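Local structure of trichothecene 15-O-acetyltransferase TRI3 (Fusarium sporotrichioides, 3FOT) at residues A[286-291]-A[513-518]; A[478-483]-A[487-492]. The protein acetylates the 15-hydroxyl of trichothecene intermediates such as 15-deacetylcalonectrin, a step in the biosynthesis of T-2 toxin and related Fusarium mycotoxins. All blocks are in the same frame, centred on the assembly; numbering follows the deposited sequence.

Contact 1: residues A[286-291]-A[513-518]. Unlike the reference sequence in segment 286-291: Asp291 (reference Ala).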
loop_
_atom_site.group_PDB
_atom_site.type_symbol
_atom_site.label_atom_id
_atom_site.label_comp_id
_atom_site.label_asym_id
_atom_site.label_seq_id
_atom_site.Cartn_x
_atom_site.Cartn_y
_atom_site.Cartn_z
ATOM N N ALA A 286 -12.122 -9.734 -15.824
ATOM C CA ALA A 286 -11.890 -8.581 -16.704
ATOM C C ALA A 286 -13.192 -8.106 -17.377
ATOM O O ALA A 286 -13.416 -6.906 -17.533
ATOM C CB ALA A 286 -10.831 -8.911 -17.775
ATOM N N ASP A 287 -14.053 -9.049 -17.763
ATOM C CA ASP A 287 -15.290 -8.680 -18.476
ATOM C C ASP A 287 -16.199 -7.831 -17.567
ATOM O O ASP A 287 -16.747 -6.784 -17.977
ATOM C CB ASP A 287 -16.032 -9.925 -18.979
ATOM C CG ASP A 287 -15.352 -10.567 -20.190
ATOM O OD1 ASP A 287 -14.613 -9.876 -20.922
ATOM O OD2 ASP A 287 -15.578 -11.762 -20.396
ATOM N N GLU A 288 -16.321 -8.268 -16.321
ATOM C CA GLU A 288 -17.125 -7.541 -15.337
ATOM C C GLU A 288 -16.527 -6.189 -15.057
ATOM O O GLU A 288 -17.243 -5.193 -14.931
ATOM C CB GLU A 288 -17.174 -8.324 -14.034
ATOM C CG GLU A 288 -18.093 -9.498 -14.086
ATOM C CD GLU A 288 -17.876 -10.477 -12.969
ATOM O OE1 GLU A 288 -16.899 -10.340 -12.180
ATOM O OE2 GLU A 288 -18.707 -11.406 -12.881
ATOM N N SER A 289 -15.202 -6.156 -14.909
ATOM C CA SER A 289 -14.523 -4.899 -14.610
ATOM C C SER A 289 -14.657 -3.887 -15.728
ATOM O O SER A 289 -14.870 -2.694 -15.487
ATOM C CB SER A 289 -13.054 -5.156 -14.249
ATOM O OG SER A 289 -12.936 -6.103 -13.180
ATOM N N ILE A 290 -14.546 -4.353 -16.970
ATOM C CA ILE A 290 -14.652 -3.471 -18.103
ATOM C C ILE A 290 -16.077 -2.897 -18.194
ATOM O O ILE A 290 -16.267 -1.705 -18.473
ATOM C CB ILE A 290 -14.249 -4.244 -19.400
ATOM C CG1 ILE A 290 -12.719 -4.396 -19.425
ATOM C CG2 ILE A 290 -14.763 -3.526 -20.647
ATOM C CD1 ILE A 290 -12.232 -5.397 -20.462
ATOM N N ASP A 291 -17.062 -3.748 -17.905
ATOM C CA ASP A 291 -18.471 -3.343 -17.943
ATOM C C ASP A 291 -18.743 -2.312 -16.837
ATOM O O ASP A 291 -19.470 -1.339 -17.054
ATOM C CB ASP A 291 -19.431 -4.544 -17.769
ATOM C CG ASP A 291 -19.647 -5.347 -19.053
ATOM O OD1 ASP A 291 -20.155 -6.487 -18.969
ATOM O OD2 ASP A 291 -19.299 -4.844 -20.126
ATOM N N PHE A 513 -23.582 -4.733 -5.385
ATOM C CA PHE A 513 -23.981 -3.363 -5.746
ATOM C C PHE A 513 -23.171 -2.798 -6.915
ATOM O O PHE A 513 -23.725 -2.144 -7.790
ATOM C CB PHE A 513 -23.892 -2.405 -4.557
ATOM C CG PHE A 513 -25.007 -2.551 -3.558
ATOM C CD1 PHE A 513 -26.353 -2.439 -3.953
ATOM C CD2 PHE A 513 -24.710 -2.746 -2.198
ATOM C CE1 PHE A 513 -27.397 -2.530 -3.015
ATOM C CE2 PHE A 513 -25.755 -2.850 -1.249
ATOM C CZ PHE A 513 -27.096 -2.750 -1.665
ATOM N N MET A 514 -21.856 -3.031 -6.918
ATOM C CA MET A 514 -21.040 -2.621 -8.067
ATOM C C MET A 514 -21.570 -3.216 -9.374
ATOM O O MET A 514 -21.689 -2.515 -10.408
ATOM C CB MET A 514 -19.576 -3.015 -7.829
ATOM C CG MET A 514 -18.935 -2.148 -6.731
ATOM S SD MET A 514 -17.280 -2.729 -6.367
ATOM C CE MET A 514 -16.384 -2.178 -7.835
ATOM N N LEU A 515 -21.889 -4.500 -9.338
ATOM C CA LEU A 515 -22.352 -5.198 -10.527
ATOM C C LEU A 515 -23.704 -4.671 -10.972
ATOM O O LEU A 515 -24.000 -4.601 -12.175
ATOM C CB LEU A 515 -22.381 -6.715 -10.295
ATOM C CG LEU A 515 -20.987 -7.350 -10.223
ATOM C CD1 LEU A 515 -21.124 -8.786 -9.709
ATOM C CD2 LEU A 515 -20.260 -7.289 -11.593
ATOM N N ALA A 516 -24.496 -4.246 -9.999
ATOM C CA ALA A 516 -25.818 -3.688 -10.274
ATOM C C ALA A 516 -25.753 -2.384 -11.066
ATOM O O ALA A 516 -26.735 -1.972 -11.663
ATOM C CB ALA A 516 -26.614 -3.505 -8.943
ATOM N N PHE A 517 -24.593 -1.739 -11.075
ATOM C CA PHE A 517 -24.437 -0.465 -11.756
ATOM C C PHE A 517 -24.265 -0.662 -13.256
ATOM O O PHE A 517 -24.349 0.309 -14.015
ATOM C CB PHE A 517 -23.202 0.252 -11.211
ATOM C CG PHE A 517 -23.237 1.726 -11.342
ATOM C CD1 PHE A 517 -24.188 2.469 -10.635
ATOM C CD2 PHE A 517 -22.270 2.405 -12.099
ATOM C CE1 PHE A 517 -24.199 3.864 -10.701
ATOM C CE2 PHE A 517 -22.260 3.794 -12.171
ATOM C CZ PHE A 517 -23.238 4.540 -11.461
ATOM N N ARG A 518 -24.001 -1.904 -13.679
ATOM C CA ARG A 518 -23.703 -2.191 -15.082
ATOM C C ARG A 518 -24.870 -1.755 -15.958
ATOM O O ARG A 518 -26.027 -1.774 -15.523
ATOM C CB ARG A 518 -23.386 -3.675 -15.300
ATOM C CG ARG A 518 -22.023 -4.074 -14.773
ATOM C CD ARG A 518 -21.822 -5.553 -14.953
ATOM N NE ARG A 518 -22.771 -6.294 -14.123
ATOM C CZ ARG A 518 -22.915 -7.615 -14.135
ATOM N NH1 ARG A 518 -22.173 -8.360 -14.943
ATOM N NH2 ARG A 518 -23.809 -8.194 -13.350
HETATM O O HOH W 1 -20.266 -7.982 -17.013
#
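Glu288 and Asp291, one turn apart on a single helix, meet Leu515 and Arg518 where the first turns of helix 286-299 pack against the C-terminal end of helix 500-516. This is surface helix-helix packing in a BAHD-superfamily acyltransferase fold, away from the 15-deacetylcalonectrin site at His414, and it buries 183 Å². Glu288 touches through its aliphatic stem, CG lying 4.0 Å from CD2 of Leu515. Asp291 does likewise, its CB 3.8 Å from CD of Arg518. Opposite charges are near without pairing directly: OD1 of Asp291 is 4.9 Å from NH1 of Arg518. Water 1 spans that gap, donating to Asp291 OD1 and accepting from Arg518 NH1 in the guanidinium plane. The Glu288 carboxylate turns elsewhere, OE1 taking the backbone N-H of Ser285. What positions the arginine is its own segment. The chain bends at chi3 (-65°), bringing NE back to Leu515 O in a nearly straight bond (164° at the hydrogen). Arg518 N reaches the same oxygen from the opposite face of the carbonyl plane, so two donors grip it. Beyond, the Phe517 side chain packs on Ala295 and Val296 of helix 286-299. Over the centre of the Arg518 guanidinium, 3.6 Å above its plane, sits Leu515 CD2.

Contact 2: residues A[478-483]-A[487-492]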
loop_
_atom_site.group_PDB
_atom_site.type_symbol
_atom_site.label_atom_id
_atom_site.label_comp_id
_atom_site.label_asym_id
_atom_site.label_seq_id
_atom_site.Cartn_x
_atom_site.Cartn_y
_atom_site.Cartn_z
ATOM N N ILE A 478 -10.745 -1.823 3.089
ATOM C CA ILE A 478 -11.157 -2.337 1.798
ATOM C C ILE A 478 -10.311 -1.696 0.734
ATOM O O ILE A 478 -10.293 -0.469 0.609
ATOM C CB ILE A 478 -12.672 -2.083 1.547
ATOM C CG1 ILE A 478 -13.494 -2.717 2.677
ATOM C CG2 ILE A 478 -13.079 -2.682 0.211
ATOM C CD1 ILE A 478 -14.864 -2.133 2.836
ATOM N N ARG A 479 -9.574 -2.525 -0.012
ATOM C CA ARG A 479 -8.647 -2.012 -1.007
ATOM C C ARG A 479 -9.132 -2.393 -2.412
ATOM O O ARG A 479 -9.646 -3.493 -2.602
ATOM C CB ARG A 479 -7.251 -2.597 -0.789
ATOM C CG ARG A 479 -6.754 -2.598 0.678
ATOM C CD ARG A 479 -5.255 -2.944 0.711
ATOM N NE ARG A 479 -4.439 -1.836 0.218
ATOM C CZ ARG A 479 -3.993 -0.828 0.950
ATOM N NH1 ARG A 479 -3.256 0.115 0.372
ATOM N NH2 ARG A 479 -4.264 -0.757 2.249
ATOM N N LEU A 480 -8.964 -1.494 -3.373
ATOM C CA LEU A 480 -9.280 -1.807 -4.770
ATOM C C LEU A 480 -8.042 -1.618 -5.621
ATOM O O LEU A 480 -7.397 -0.573 -5.555
ATOM C CB LEU A 480 -10.378 -0.868 -5.299
ATOM C CG LEU A 480 -10.808 -1.063 -6.772
ATOM C CD1 LEU A 480 -11.617 -2.326 -6.940
ATOM C CD2 LEU A 480 -11.541 0.160 -7.331
ATOM N N ASP A 481 -7.706 -2.604 -6.440
ATOM C CA ASP A 481 -6.777 -2.275 -7.521
ATOM C C ASP A 481 -7.143 -2.991 -8.803
ATOM O O ASP A 481 -8.218 -3.593 -8.890
ATOM C CB ASP A 481 -5.309 -2.407 -7.131
ATOM C CG ASP A 481 -4.950 -3.762 -6.651
ATOM O OD1 ASP A 481 -5.740 -4.709 -6.878
ATOM O OD2 ASP A 481 -3.831 -3.859 -6.064
ATOM N N SER A 482 -6.258 -2.924 -9.780
ATOM C CA SER A 482 -6.540 -3.472 -11.083
ATOM C C SER A 482 -5.283 -4.061 -11.674
ATOM O O SER A 482 -4.199 -3.505 -11.504
ATOM C CB SER A 482 -7.038 -2.371 -12.019
ATOM O OG SER A 482 -7.379 -2.946 -13.271
ATOM N N TRP A 483 -5.443 -5.177 -12.379
ATOM C CA TRP A 483 -4.331 -5.746 -13.154
ATOM C C TRP A 483 -4.890 -6.463 -14.357
ATOM O O TRP A 483 -5.854 -7.209 -14.213
ATOM C CB TRP A 483 -3.594 -6.713 -12.272
ATOM C CG TRP A 483 -2.397 -7.387 -12.850
ATOM C CD1 TRP A 483 -2.233 -8.722 -13.041
ATOM C CD2 TRP A 483 -1.181 -6.762 -13.255
ATOM N NE1 TRP A 483 -0.971 -8.974 -13.566
ATOM C CE2 TRP A 483 -0.313 -7.787 -13.709
ATOM C CE3 TRP A 483 -0.740 -5.431 -13.300
ATOM C CZ2 TRP A 483 0.978 -7.528 -14.178
ATOM C CZ3 TRP A 483 0.557 -5.174 -13.778
ATOM C CH2 TRP A 483 1.399 -6.228 -14.201
ATOM N N SER A 487 -10.430 -5.875 -11.929
ATOM C CA SER A 487 -10.406 -5.242 -10.599
ATOM C C SER A 487 -10.487 -6.283 -9.491
ATOM O O SER A 487 -11.301 -7.201 -9.545
ATOM C CB SER A 487 -11.551 -4.222 -10.452
ATOM O OG SER A 487 -11.398 -3.168 -11.398
ATOM N N THR A 488 -9.640 -6.135 -8.478
ATOM C CA THR A 488 -9.698 -6.979 -7.302
ATOM C C THR A 488 -10.076 -6.146 -6.080
ATOM O O THR A 488 -9.486 -5.082 -5.870
ATOM C CB THR A 488 -8.320 -7.593 -7.056
ATOM O OG1 THR A 488 -8.033 -8.506 -8.136
ATOM C CG2 THR A 488 -8.312 -8.340 -5.730
ATOM N N LEU A 489 -11.052 -6.614 -5.312
ATOM C CA LEU A 489 -11.344 -6.012 -4.012
ATOM C C LEU A 489 -10.816 -6.939 -2.958
ATOM O O LEU A 489 -11.064 -8.147 -2.987
ATOM C CB LEU A 489 -12.850 -5.776 -3.785
ATOM C CG LEU A 489 -13.492 -4.592 -4.506
ATOM C CD1 LEU A 489 -13.819 -5.028 -5.903
ATOM C CD2 LEU A 489 -14.793 -4.176 -3.778
ATOM N N ASN A 490 -10.080 -6.364 -2.016
ATOM C CA ASN A 490 -9.533 -7.081 -0.865
ATOM C C ASN A 490 -10.051 -6.408 0.413
ATOM O O ASN A 490 -10.033 -5.177 0.486
ATOM C CB ASN A 490 -8.008 -6.980 -0.928
ATOM C CG ASN A 490 -7.286 -8.021 -0.068
ATOM O OD1 ASN A 490 -7.858 -8.636 0.836
ATOM N ND2 ASN A 490 -6.000 -8.208 -0.356
ATOM N N ILE A 491 -10.505 -7.189 1.373
ATOM C CA ILE A 491 -10.802 -6.626 2.673
ATOM C C ILE A 491 -9.833 -7.241 3.659
ATOM O O ILE A 491 -9.760 -8.469 3.816
ATOM C CB ILE A 491 -12.239 -6.876 3.149
ATOM C CG1 ILE A 491 -13.258 -6.363 2.130
ATOM C CG2 ILE A 491 -12.452 -6.188 4.525
ATOM C CD1 ILE A 491 -14.740 -6.461 2.611
ATOM N N ILE A 492 -9.064 -6.378 4.310
ATOM C CA ILE A 492 -8.174 -6.841 5.358
ATOM C C ILE A 492 -8.824 -6.489 6.688
ATOM O O ILE A 492 -9.434 -5.420 6.833
ATOM C CB ILE A 492 -6.772 -6.225 5.257
ATOM C CG1 ILE A 492 -6.182 -6.436 3.866
ATOM C CG2 ILE A 492 -5.832 -6.850 6.254
ATOM C CD1 ILE A 492 -6.182 -5.207 3.060
HETATM O O HOH W 2 -10.092 -1.242 -10.141
HETATM O O HOH W 3 -10.107 -2.683 -13.726
#
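Arg479 and Asn490 form a hydrogen-bonded pair in the antiparallel beta hairpin of strands 477-483 and 486-494, the two middle strands of a four-stranded mixed sheet. Strand 277-283 flanks the hairpin beside 486-494; on the other side 435-441 runs parallel to 477-483, its backbone bonded to Ile478 and Leu480. Arg479 N donates to Asn490 O at 2.7 Å, nearly along the C=O axis, and Asn490 N returns the bond to Arg479 O at 3.0 Å, in the carbonyl plane. A second such pair, Asp481 with Thr488, is less even: the Thr488 N-H approaches Asp481 O tilted 34° from that carbonyl's plane. The Asp481 carboxylate runs alongside Thr488, OD1 lying 3.9 Å from its CB. Arg479 and Asn490 share this sheet face with them. With chi3 at 73°, the arginine chain bends and passes obliquely across Ile492, Arg479 CD resting only 3.4 Å from Ile492 CD1. Its guanidinium leaves the hairpin, NH1 forming a salt bridge with Asp439 and NH2 bonding a glycerol probably from the crystallisation liquor. The other face is largely apolar. Ile478 and Ile491 lie side by side with CG1 to CG1 at 3.7 Å, whereas Leu480 crosses Leu489 at a slant, their CD1 methyls 3.6 Å apart. Toward the turn, water 3 bridges the hydroxyls of Ser482 and Ser487, 2.8 Å from Ser482 OG and 2.7 Å from Ser487 OG.

Overall arrangement
Following the chain from the N terminus, strand 277-283 leads into helix 286-299, whose first turns supply one side of contact 1. The chain then runs through 221 further residues before its C-terminal end completes that contact, closing a very long loop. Contact 2 lies wholly within this loop and closes a tight one of its own, with three residues between its segments. Strand 486-494 pairs on one edge with strand 477-483 and on the other with 277-283, then leads into helix 500-516. The contacts, centres about 14 Å apart, also touch each other, and these touches link helices to sheet: Ser289 OG probably hydrogen-bonds Ser487 N at 2.8 Å, and Met514 SD packs 3.9 Å from Leu489 CD2.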